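Local coordinates for Lin1840 protein (Listeria innocua serovar 6a, PDB 4ZO7) that probably hydrolyses terminal, non-reducing beta-D-glucosyl residues with release of beta-D-glucose, as a member of glycoside hydrolase family 3, at residues A[188-193]-A[229-234]; A[194-199]-A[237-242]; A[144-149]-A[199-204]. The protein carries 2 engineered substitutions. All blocks are in the same frame, centred on the assembly; numbering follows the deposited sequence.

Contact 1: A[188-193]-A[229-234]; sequences ACVKHF and AGAKLV. With GLC (alpha-D-glucopyranose), chain I.
Cys189 pairs with Leu233 in a parallel bridge, and the hydrogen bonds run from the residues flanking Cys189: Leu233 N donates to Ala188 O at 3.1 Å, and Val190 N to Leu233 O at 3.0 Å. The first is nearly straight (171°) and in the carbonyl plane of Ala188; the second is bent (134°), its donor above the carbonyl plane of Leu233. Farther along strand 187-193 lie the sugar-binding residues. Lys191 NZ donates to O4 (2.8 Å) and O3 (3.1 Å) of the bound glucose (GLC) and also hydrogen-bonds to Phe135 O. The CG of Lys191 sits between its backbone N and carbonyl carbon (chi1 76°), and the extended chain beyond it carries the ammonium group to the sugar while CG covers one face of the His192 imidazole. The cis peptide between the two residues brings both side chains to one ligand. His192 NE2 meets GLC O3 at 2.7 Å, with the sugar at the edge of the ring, and makes a weaker bond to GLC O2; the other ring nitrogen, ND1, bonds to Asp140 OD2, which helps fix the ring's rotation. A lysine-histidine pair gripping the glycone is consistent with the sugar subsite of family 3 glucosidases.

The packing divides between the two faces of the sheet. On one, Cys189 SG lies 3.7 Å from Leu233 CB. On the other, Val190 CG2 presses on Ala231 CB (3.6 Å), and Val234 CG1 meets Phe193 CB at 3.9 Å, the two side chains slanting across one another. This second face is backed by helix 221-228, through Tyr223, Ala226 and Ile227, while Phe193 packs on helix 250-260. Strands 187-193 and 233-236 are neighbours in the parallel sheet of the TIM-barrel domain, joined by helices 212-219 and 221-228 in a beta-alpha-beta crossover.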
loop_
_atom_site.group_PDB
_atom_site.type_symbol
_atom_site.label_atom_id
_atom_site.label_comp_id
_atom_site.label_asym_id
_atom_site.label_seq_id
_atom_site.Cartn_x
_atom_site.Cartn_y
_atom_site.Cartn_z
ATOM N N ALA A 188 20.458 3.781 25.059
ATOM C CA ALA A 188 19.474 3.352 24.074
ATOM C C ALA A 188 19.870 3.838 22.714
ATOM O O ALA A 188 20.503 4.940 22.573
ATOM C CB ALA A 188 18.090 3.911 24.392
ATOM N N CYS A 189 19.457 3.052 21.721
ATOM C CA CYS A 189 19.658 3.302 20.324
ATOM C C CYS A 189 18.303 3.205 19.663
ATOM O O CYS A 189 17.763 2.093 19.491
ATOM C CB CYS A 189 20.558 2.255 19.681
ATOM S SG CYS A 189 20.843 2.479 17.883
ATOM N N VAL A 190 17.755 4.360 19.299
ATOM C CA VAL A 190 16.496 4.449 18.468
ATOM C C VAL A 190 16.683 3.746 17.114
ATOM O O VAL A 190 17.702 3.895 16.452
ATOM C CB VAL A 190 16.064 5.953 18.289
ATOM C CG1 VAL A 190 14.897 6.169 17.313
ATOM C CG2 VAL A 190 15.647 6.540 19.605
ATOM N N LYS A 191 15.723 2.932 16.715
ATOM C CA LYS A 191 15.776 2.338 15.392
ATOM C C LYS A 191 14.339 2.287 14.786
ATOM O O LYS A 191 13.375 2.469 15.512
ATOM C CB LYS A 191 16.506 0.984 15.449
ATOM C CG LYS A 191 15.705 -0.152 16.031
ATOM C CD LYS A 191 16.571 -1.327 16.529
ATOM C CE LYS A 191 15.728 -2.569 16.791
ATOM N NZ LYS A 191 16.532 -3.711 17.298
ATOM N N HIS A 192 14.166 2.143 13.470
ATOM C CA HIS A 192 15.164 2.224 12.403
ATOM C C HIS A 192 14.860 3.479 11.563
ATOM O O HIS A 192 13.741 3.614 11.025
ATOM C CB HIS A 192 15.044 0.998 11.462
ATOM C CG HIS A 192 15.049 -0.335 12.148
ATOM N ND1 HIS A 192 13.927 -0.868 12.749
ATOM C CD2 HIS A 192 16.039 -1.243 12.353
ATOM C CE1 HIS A 192 14.212 -2.058 13.235
ATOM N NE2 HIS A 192 15.487 -2.302 13.008
ATOM N N PHE A 193 15.829 4.406 11.438
ATOM C CA PHE A 193 15.593 5.747 10.845
ATOM C C PHE A 193 15.721 5.534 9.325
ATOM O O PHE A 193 16.835 5.227 8.862
ATOM C CB PHE A 193 16.691 6.711 11.294
ATOM C CG PHE A 193 16.283 8.167 11.314
ATOM C CD1 PHE A 193 15.342 8.611 12.230
ATOM C CD2 PHE A 193 16.816 9.076 10.399
ATOM C CE1 PHE A 193 14.898 9.906 12.239
ATOM C CE2 PHE A 193 16.398 10.389 10.416
ATOM C CZ PHE A 193 15.433 10.803 11.339
ATOM N N ALA A 229 14.262 13.233 23.974
ATOM C CA ALA A 229 14.334 12.773 25.386
ATOM C C ALA A 229 15.726 12.275 25.744
ATOM O O ALA A 229 15.923 11.849 26.839
ATOM C CB ALA A 229 13.337 11.656 25.678
ATOM N N GLY A 230 16.650 12.206 24.783
ATOM C CA GLY A 230 18.061 11.966 25.066
ATOM C C GLY A 230 18.666 10.649 24.637
ATOM O O GLY A 230 19.742 10.321 25.083
ATOM N N ALA A 231 17.984 9.902 23.783
ATOM C CA ALA A 231 18.546 8.652 23.250
ATOM C C ALA A 231 19.918 8.870 22.650
ATOM O O ALA A 231 20.092 9.730 21.789
ATOM C CB ALA A 231 17.615 8.044 22.212
ATOM N N LYS A 232 20.879 8.071 23.100
ATOM C CA LYS A 232 22.302 8.290 22.805
ATOM C C LYS A 232 22.695 7.951 21.369
ATOM O O LYS A 232 23.485 8.693 20.771
ATOM C CB LYS A 232 23.177 7.539 23.823
ATOM C CG LYS A 232 23.136 8.129 25.234
ATOM C CD LYS A 232 24.018 9.364 25.249
ATOM C CE LYS A 232 23.841 10.246 26.473
ATOM N NZ LYS A 232 24.907 11.265 26.348
ATOM N N LEU A 233 22.147 6.867 20.804
ATOM C CA LEU A 233 22.413 6.456 19.400
ATOM C C LEU A 233 21.174 6.390 18.515
ATOM O O LEU A 233 20.035 6.282 18.983
ATOM C CB LEU A 233 23.062 5.066 19.322
ATOM C CG LEU A 233 24.388 4.864 20.050
ATOM C CD1 LEU A 233 24.255 4.638 21.563
ATOM C CD2 LEU A 233 25.120 3.726 19.357
ATOM N N VAL A 234 21.413 6.427 17.216
ATOM C CA VAL A 234 20.372 6.119 16.267
ATOM C C VAL A 234 20.919 5.118 15.247
ATOM O O VAL A 234 22.094 5.139 14.939
ATOM C CB VAL A 234 19.814 7.444 15.620
ATOM C CG1 VAL A 234 18.909 7.183 14.424
ATOM C CG2 VAL A 234 19.079 8.262 16.670
HETATM C C1 GLC I . 19.690 -5.423 12.125
HETATM C C2 GLC I . 18.205 -5.185 12.519
HETATM C C3 GLC I . 18.101 -4.451 13.857
HETATM C C4 GLC I . 18.997 -5.067 14.926
HETATM C C5 GLC I . 20.409 -5.194 14.397
HETATM C C6 GLC I . 21.350 -5.825 15.434
HETATM O O1 GLC I . 20.397 -4.256 11.709
HETATM O O2 GLC I . 17.485 -4.395 11.603
HETATM O O3 GLC I . 16.764 -4.356 14.295
HETATM O O4 GLC I . 18.991 -4.210 16.018
HETATM O O5 GLC I . 20.408 -5.992 13.216
HETATM O O6 GLC I . 20.956 -7.142 15.636
#

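Contact 2: A[194-199]-A[237-242]. With GLC (alpha-D-glucopyranose), chain I.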
loop_
_atom_site.group_PDB
_atom_site.type_symbol
_atom_site.label_atom_id
_atom_site.label_comp_id
_atom_site.label_asym_id
_atom_site.label_seq_id
_atom_site.Cartn_x
_atom_site.Cartn_y
_atom_site.Cartn_z
ATOM N N ALA A 194 14.655 5.644 8.553
ATOM C CA ALA A 194 13.320 6.025 8.981
ATOM C C ALA A 194 12.253 5.271 8.152
ATOM O O ALA A 194 12.517 4.866 7.024
ATOM C CB ALA A 194 13.134 7.569 8.894
ATOM N N ALA A 195 11.087 5.030 8.739
ATOM C CA ALA A 195 9.822 4.667 7.980
ATOM C C ALA A 195 9.796 3.212 7.426
ATOM O O ALA A 195 9.101 2.888 6.471
ATOM C CB ALA A 195 9.551 5.651 6.876
ATOM N N TYR A 196 10.627 2.379 8.042
ATOM C CA TYR A 196 10.853 0.996 7.660
ATOM C C TYR A 196 9.543 0.149 7.672
ATOM O O TYR A 196 9.384 -0.691 6.839
ATOM C CB TYR A 196 11.983 0.452 8.620
ATOM C CG TYR A 196 12.380 -1.002 8.562
ATOM C CD1 TYR A 196 12.556 -1.663 7.362
ATOM C CD2 TYR A 196 12.683 -1.687 9.699
ATOM C CE1 TYR A 196 12.970 -2.963 7.290
ATOM C CE2 TYR A 196 13.109 -3.007 9.642
ATOM C CZ TYR A 196 13.268 -3.624 8.413
ATOM O OH TYR A 196 13.636 -4.909 8.346
ATOM N N GLY A 197 8.632 0.397 8.603
ATOM C CA GLY A 197 7.376 -0.360 8.745
ATOM C C GLY A 197 6.321 -0.092 7.671
ATOM O O GLY A 197 5.269 -0.781 7.598
ATOM N N ALA A 198 6.617 0.847 6.788
ATOM C CA ALA A 198 5.761 1.043 5.637
ATOM C C ALA A 198 6.137 0.096 4.445
ATOM O O ALA A 198 5.627 0.295 3.308
ATOM C CB ALA A 198 5.815 2.513 5.229
ATOM N N ALA A 199 6.966 -0.940 4.688
ATOM C CA ALA A 199 7.418 -1.879 3.629
ATOM C C ALA A 199 6.250 -2.311 2.755
ATOM O O ALA A 199 5.235 -2.829 3.262
ATOM C CB ALA A 199 8.088 -3.130 4.184
ATOM N N ALA A 237 17.917 2.527 8.689
ATOM C CA ALA A 237 16.973 1.562 8.233
ATOM C C ALA A 237 17.440 0.877 6.944
ATOM O O ALA A 237 18.127 1.471 6.120
ATOM C CB ALA A 237 15.693 2.276 7.979
ATOM N N PHE A 238 17.009 -0.362 6.742
ATOM C CA PHE A 238 17.189 -1.096 5.479
ATOM C C PHE A 238 16.592 -0.531 4.189
ATOM O O PHE A 238 17.189 -0.745 3.061
ATOM C CB PHE A 238 16.682 -2.542 5.679
ATOM C CG PHE A 238 17.629 -3.389 6.565
ATOM C CD1 PHE A 238 18.957 -3.454 6.277
ATOM C CD2 PHE A 238 17.184 -4.032 7.683
ATOM C CE1 PHE A 238 19.845 -4.195 7.038
ATOM C CE2 PHE A 238 18.037 -4.813 8.461
ATOM C CZ PHE A 238 19.374 -4.895 8.132
ATOM N N ASN A 239 15.413 0.100 4.337
ATOM C CA ASN A 239 14.589 0.567 3.185
ATOM C C ASN A 239 15.085 1.836 2.543
ATOM O O ASN A 239 15.737 2.679 3.165
ATOM C CB ASN A 239 13.170 0.864 3.615
ATOM C CG ASN A 239 13.110 1.771 4.861
ATOM O OD1 ASN A 239 13.481 1.355 5.953
ATOM N ND2 ASN A 239 12.664 3.014 4.688
ATOM N N VAL A 240 14.727 1.988 1.292
ATOM C CA VAL A 240 14.769 3.302 0.673
ATOM C C VAL A 240 13.847 4.262 1.393
ATOM O O VAL A 240 12.799 3.844 1.863
ATOM C CB VAL A 240 14.337 3.260 -0.820
ATOM C CG1 VAL A 240 15.358 2.501 -1.678
ATOM C CG2 VAL A 240 12.907 2.694 -1.003
ATOM N N VAL A 241 14.253 5.539 1.429
ATOM C CA VAL A 241 13.376 6.691 1.729
ATOM C C VAL A 241 13.388 7.579 0.501
ATOM O O VAL A 241 14.440 7.990 0.009
ATOM C CB VAL A 241 13.851 7.406 2.971
ATOM C CG1 VAL A 241 13.122 8.761 3.228
ATOM C CG2 VAL A 241 13.773 6.424 4.140
ATOM N N ASP A 242 12.196 7.749 -0.068
ATOM C CA ASP A 242 12.044 8.371 -1.382
ATOM C C ASP A 242 13.195 8.038 -2.362
ATOM O O ASP A 242 13.831 8.905 -2.983
ATOM C CB ASP A 242 11.913 9.872 -1.213
ATOM C CG ASP A 242 11.288 10.530 -2.390
ATOM O OD1 ASP A 242 10.889 9.822 -3.312
ATOM O OD2 ASP A 242 11.237 11.776 -2.408
HETATM C C1 GLC I . 19.690 -5.423 12.125
HETATM C C2 GLC I . 18.205 -5.185 12.519
HETATM C C3 GLC I . 18.101 -4.451 13.857
HETATM C C4 GLC I . 18.997 -5.067 14.926
HETATM C C5 GLC I . 20.409 -5.194 14.397
HETATM C C6 GLC I . 21.350 -5.825 15.434
HETATM O O1 GLC I . 20.397 -4.256 11.709
HETATM O O2 GLC I . 17.485 -4.395 11.603
HETATM O O3 GLC I . 16.764 -4.356 14.295
HETATM O O4 GLC I . 18.991 -4.210 16.018
HETATM O O5 GLC I . 20.408 -5.992 13.216
HETATM O O6 GLC I . 20.956 -7.142 15.636
#
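Tyr196, Ala194 and Asn239 carry this contact, and the amide of Asn239 reaches the other two at once. Its ND2 donates to Ala194 O at 3.0 Å along an essentially straight line (179°), lying in both the amide plane and the carbonyl plane. The same nitrogen gives a second bond to Val240 O, so two backbone carbonyls fix the flip of the amide. This leaves OD1 turned to Tyr196, 3.2 Å from both its CA and its CB. There the oxygen is buried without a hydrogen-bonding partner, and the amide and phenol planes are only 8° apart. These loops follow adjacent parallel strands of the TIM-barrel domain, on the side where glucose binds; residues 240-241 then pair with 244-245 in a small antiparallel sheet. The Tyr196 ring, swung opposite the backbone N (chi1 175°), lies alongside that of Phe238, both extending in the same direction, and its OH comes 3.7 Å from Phe238 CD2 at the ring edge. That hydroxyl is hydrogen-bonded to Arg149. At the root of the Tyr196 side chain, Ala237 CB packs against Ala194 N, just after a cis peptide, and Val241 CG2 touches Ala194 O. Phe238 CE2 approaches GLC O2 to 3.2 Å.

Contact 3: A[144-149]-A[199-204]. With GLC (alpha-D-glucopyranose), chain I.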
loop_
_atom_site.group_PDB
_atom_site.type_symbol
_atom_site.label_atom_id
_atom_site.label_comp_id
_atom_site.label_asym_id
_atom_site.label_seq_id
_atom_site.Cartn_x
_atom_site.Cartn_y
_atom_site.Cartn_z
ATOM N N ASP A 144 0.605 -2.405 8.728
ATOM C CA ASP A 144 0.582 -3.563 7.833
ATOM C C ASP A 144 1.012 -4.822 8.588
ATOM O O ASP A 144 2.182 -5.129 8.730
ATOM C CB ASP A 144 1.442 -3.307 6.583
ATOM C CG ASP A 144 1.269 -4.383 5.541
ATOM O OD1 ASP A 144 0.711 -5.493 5.892
ATOM O OD2 ASP A 144 1.669 -4.100 4.378
ATOM N N PRO A 145 0.017 -5.573 9.088
ATOM C CA PRO A 145 0.291 -6.782 9.853
ATOM C C PRO A 145 0.962 -7.950 9.139
ATOM O O PRO A 145 1.423 -8.890 9.808
ATOM C CB PRO A 145 -1.074 -7.151 10.420
ATOM C CG PRO A 145 -2.095 -6.446 9.607
ATOM C CD PRO A 145 -1.414 -5.272 8.931
ATOM N N ARG A 146 1.049 -7.929 7.795
ATOM C CA ARG A 146 1.831 -8.901 7.060
ATOM C C ARG A 146 3.329 -8.896 7.431
ATOM O O ARG A 146 3.938 -9.960 7.414
ATOM C CB ARG A 146 1.684 -8.677 5.562
ATOM C CG ARG A 146 0.301 -8.978 5.009
ATOM C CD ARG A 146 0.176 -8.532 3.541
ATOM N NE ARG A 146 0.220 -7.075 3.407
ATOM C CZ ARG A 146 -0.086 -6.400 2.315
ATOM N NH1 ARG A 146 -0.491 -6.998 1.200
ATOM N NH2 ARG A 146 -0.019 -5.068 2.353
ATOM N N TRP A 147 3.890 -7.710 7.755
ATOM C CA TRP A 147 5.290 -7.503 8.067
ATOM C C TRP A 147 5.590 -8.098 9.416
ATOM O O TRP A 147 4.896 -7.746 10.427
ATOM C CB TRP A 147 5.568 -5.997 8.185
ATOM C CG TRP A 147 6.972 -5.569 8.261
ATOM C CD1 TRP A 147 7.972 -5.987 7.474
ATOM C CD2 TRP A 147 7.527 -4.554 9.128
ATOM N NE1 TRP A 147 9.121 -5.313 7.775
ATOM C CE2 TRP A 147 8.897 -4.442 8.801
ATOM C CE3 TRP A 147 7.018 -3.767 10.150
ATOM C CZ2 TRP A 147 9.779 -3.517 9.436
ATOM C CZ3 TRP A 147 7.908 -2.837 10.821
ATOM C CH2 TRP A 147 9.259 -2.708 10.416
ATOM N N GLY A 148 6.642 -8.932 9.481
ATOM C CA GLY A 148 6.893 -9.621 10.724
ATOM C C GLY A 148 7.296 -8.749 11.881
ATOM O O GLY A 148 7.114 -9.139 13.038
ATOM N N ARG A 149 7.847 -7.578 11.572
ATOM C CA ARG A 149 8.461 -6.748 12.577
ATOM C C ARG A 149 7.445 -5.866 13.287
ATOM O O ARG A 149 7.824 -5.085 14.152
ATOM C CB ARG A 149 9.613 -5.912 11.965
ATOM C CG ARG A 149 10.590 -6.783 11.182
ATOM C CD ARG A 149 11.844 -6.049 10.882
ATOM N NE ARG A 149 12.624 -5.942 12.079
ATOM C CZ ARG A 149 13.928 -5.748 12.158
ATOM N NH1 ARG A 149 14.688 -5.613 11.091
ATOM N NH2 ARG A 149 14.478 -5.749 13.353
ATOM N N ALA A 199 6.966 -0.940 4.688
ATOM C CA ALA A 199 7.418 -1.879 3.629
ATOM C C ALA A 199 6.250 -2.311 2.755
ATOM O O ALA A 199 5.235 -2.829 3.262
ATOM C CB ALA A 199 8.088 -3.130 4.184
ATOM N N GLU A 200 6.438 -2.129 1.453
ATOM C CA GLU A 200 5.409 -2.387 0.509
ATOM C C GLU A 200 5.000 -3.881 0.573
ATOM O O GLU A 200 5.874 -4.750 0.655
ATOM C CB GLU A 200 5.883 -2.033 -0.917
ATOM C CG GLU A 200 4.734 -1.769 -1.874
ATOM C CD GLU A 200 5.159 -0.914 -3.065
ATOM O OE1 GLU A 200 5.678 -1.555 -3.973
ATOM O OE2 GLU A 200 5.013 0.352 -3.071
ATOM N N ALA A 201 3.698 -4.124 0.521
ATOM C CA ALA A 201 3.059 -5.483 0.571
ATOM C C ALA A 201 3.470 -6.323 1.784
ATOM O O ALA A 201 3.340 -7.571 1.753
ATOM C CB ALA A 201 3.286 -6.265 -0.727
ATOM N N GLY A 202 3.911 -5.636 2.833
ATOM C CA GLY A 202 4.441 -6.283 4.060
ATOM C C GLY A 202 5.701 -7.135 3.876
ATOM O O GLY A 202 6.035 -7.918 4.711
ATOM N N LEU A 203 6.371 -7.011 2.742
ATOM C CA LEU A 203 7.514 -7.873 2.425
ATOM C C LEU A 203 8.801 -7.358 3.062
ATOM O O LEU A 203 9.157 -6.187 2.958
ATOM C CB LEU A 203 7.634 -7.985 0.923
ATOM C CG LEU A 203 8.761 -8.764 0.275
ATOM C CD1 LEU A 203 8.663 -10.246 0.599
ATOM C CD2 LEU A 203 8.638 -8.529 -1.238
ATOM N N GLU A 204 9.514 -8.228 3.757
ATOM C CA GLU A 204 10.716 -7.793 4.413
ATOM C C GLU A 204 11.673 -7.052 3.497
ATOM O O GLU A 204 12.066 -7.521 2.390
ATOM C CB GLU A 204 11.469 -8.973 5.041
ATOM C CG GLU A 204 12.432 -8.460 6.060
ATOM C CD GLU A 204 11.745 -7.628 7.139
ATOM O OE1 GLU A 204 11.136 -8.183 8.111
ATOM O OE2 GLU A 204 11.823 -6.386 7.075
HETATM C C1 GLC I . 19.690 -5.423 12.125
HETATM C C2 GLC I . 18.205 -5.185 12.519
HETATM C C3 GLC I . 18.101 -4.451 13.857
HETATM C C4 GLC I . 18.997 -5.067 14.926
HETATM C C5 GLC I . 20.409 -5.194 14.397
HETATM C C6 GLC I . 21.350 -5.825 15.434
HETATM O O1 GLC I . 20.397 -4.256 11.709
HETATM O O2 GLC I . 17.485 -4.395 11.603
HETATM O O3 GLC I . 16.764 -4.356 14.295
HETATM O O4 GLC I . 18.991 -4.210 16.018
HETATM O O5 GLC I . 20.408 -5.992 13.216
HETATM O O6 GLC I . 20.956 -7.142 15.636
HETATM O O HOH W 1 2.494 -1.917 3.497
HETATM O O HOH W 2 8.840 -9.667 7.895
#
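The guanidinium of Arg146 lies flat over the Ala201-Gly202 peptide, with Ala201 C 3.5 Å above the middle of its plane. Asp144 fixes the group in this attitude from the edge: Arg146 NE bonds to OD1 (3.0 Å) and NH2 to OD2 (2.8 Å), a two-nitrogen, side-on salt bridge. Asp144 OD1 also accepts from Arg146 N, closing an Asx turn. Gly202, at positive phi, comes so close that its CA is 3.9 Å from Arg146 CB, leaving no room for a side chain. Arg146 NH1 reaches Gly559 O and Ile561 O of the second subunit.

Farther along, Trp147 NE1 donates to Glu204 OE2 at 3.0 Å, approaching from above the carboxylate plane, while Glu204 OE1 accepts from Ala474 N and, through a water, is bridged to Gly148 N. One face of the indole is covered by Ala199 CB. Arg149 CG and CD pass Glu204 OE1, and a bend at chi3 (74°) then turns the guanidinium edge-on to the sugar: NH1 to GLC O2 (3.1 Å) and NH2 to GLC O3 (2.8 Å), a two-pronged hold on adjacent hydroxyls in the glucose-binding pocket of the TIM-barrel domain.

All three contacts belong to the TIM-barrel domain and border one bound glucose. Along the chain the segments run 144-149, 188-193, 194-199, 199-204, 229-234 and 237-242, so a nearly continuous run from 188 to 204 leaves strand 187-193 and serves each contact in turn. Contact 1 lies in the sheet. Contact 2, with its centre about 16 Å away, lies in the loops that continue both strands, and contact 3, its centre about 11 Å from that of contact 2, shares Ala199 with it. The Tyr196 hydroxyl joins these last two, through Arg149 and a weak bond to Glu204. Contacts 2 and 3 also touch the second subunit, linking the pocket's surroundings to the dimer interface.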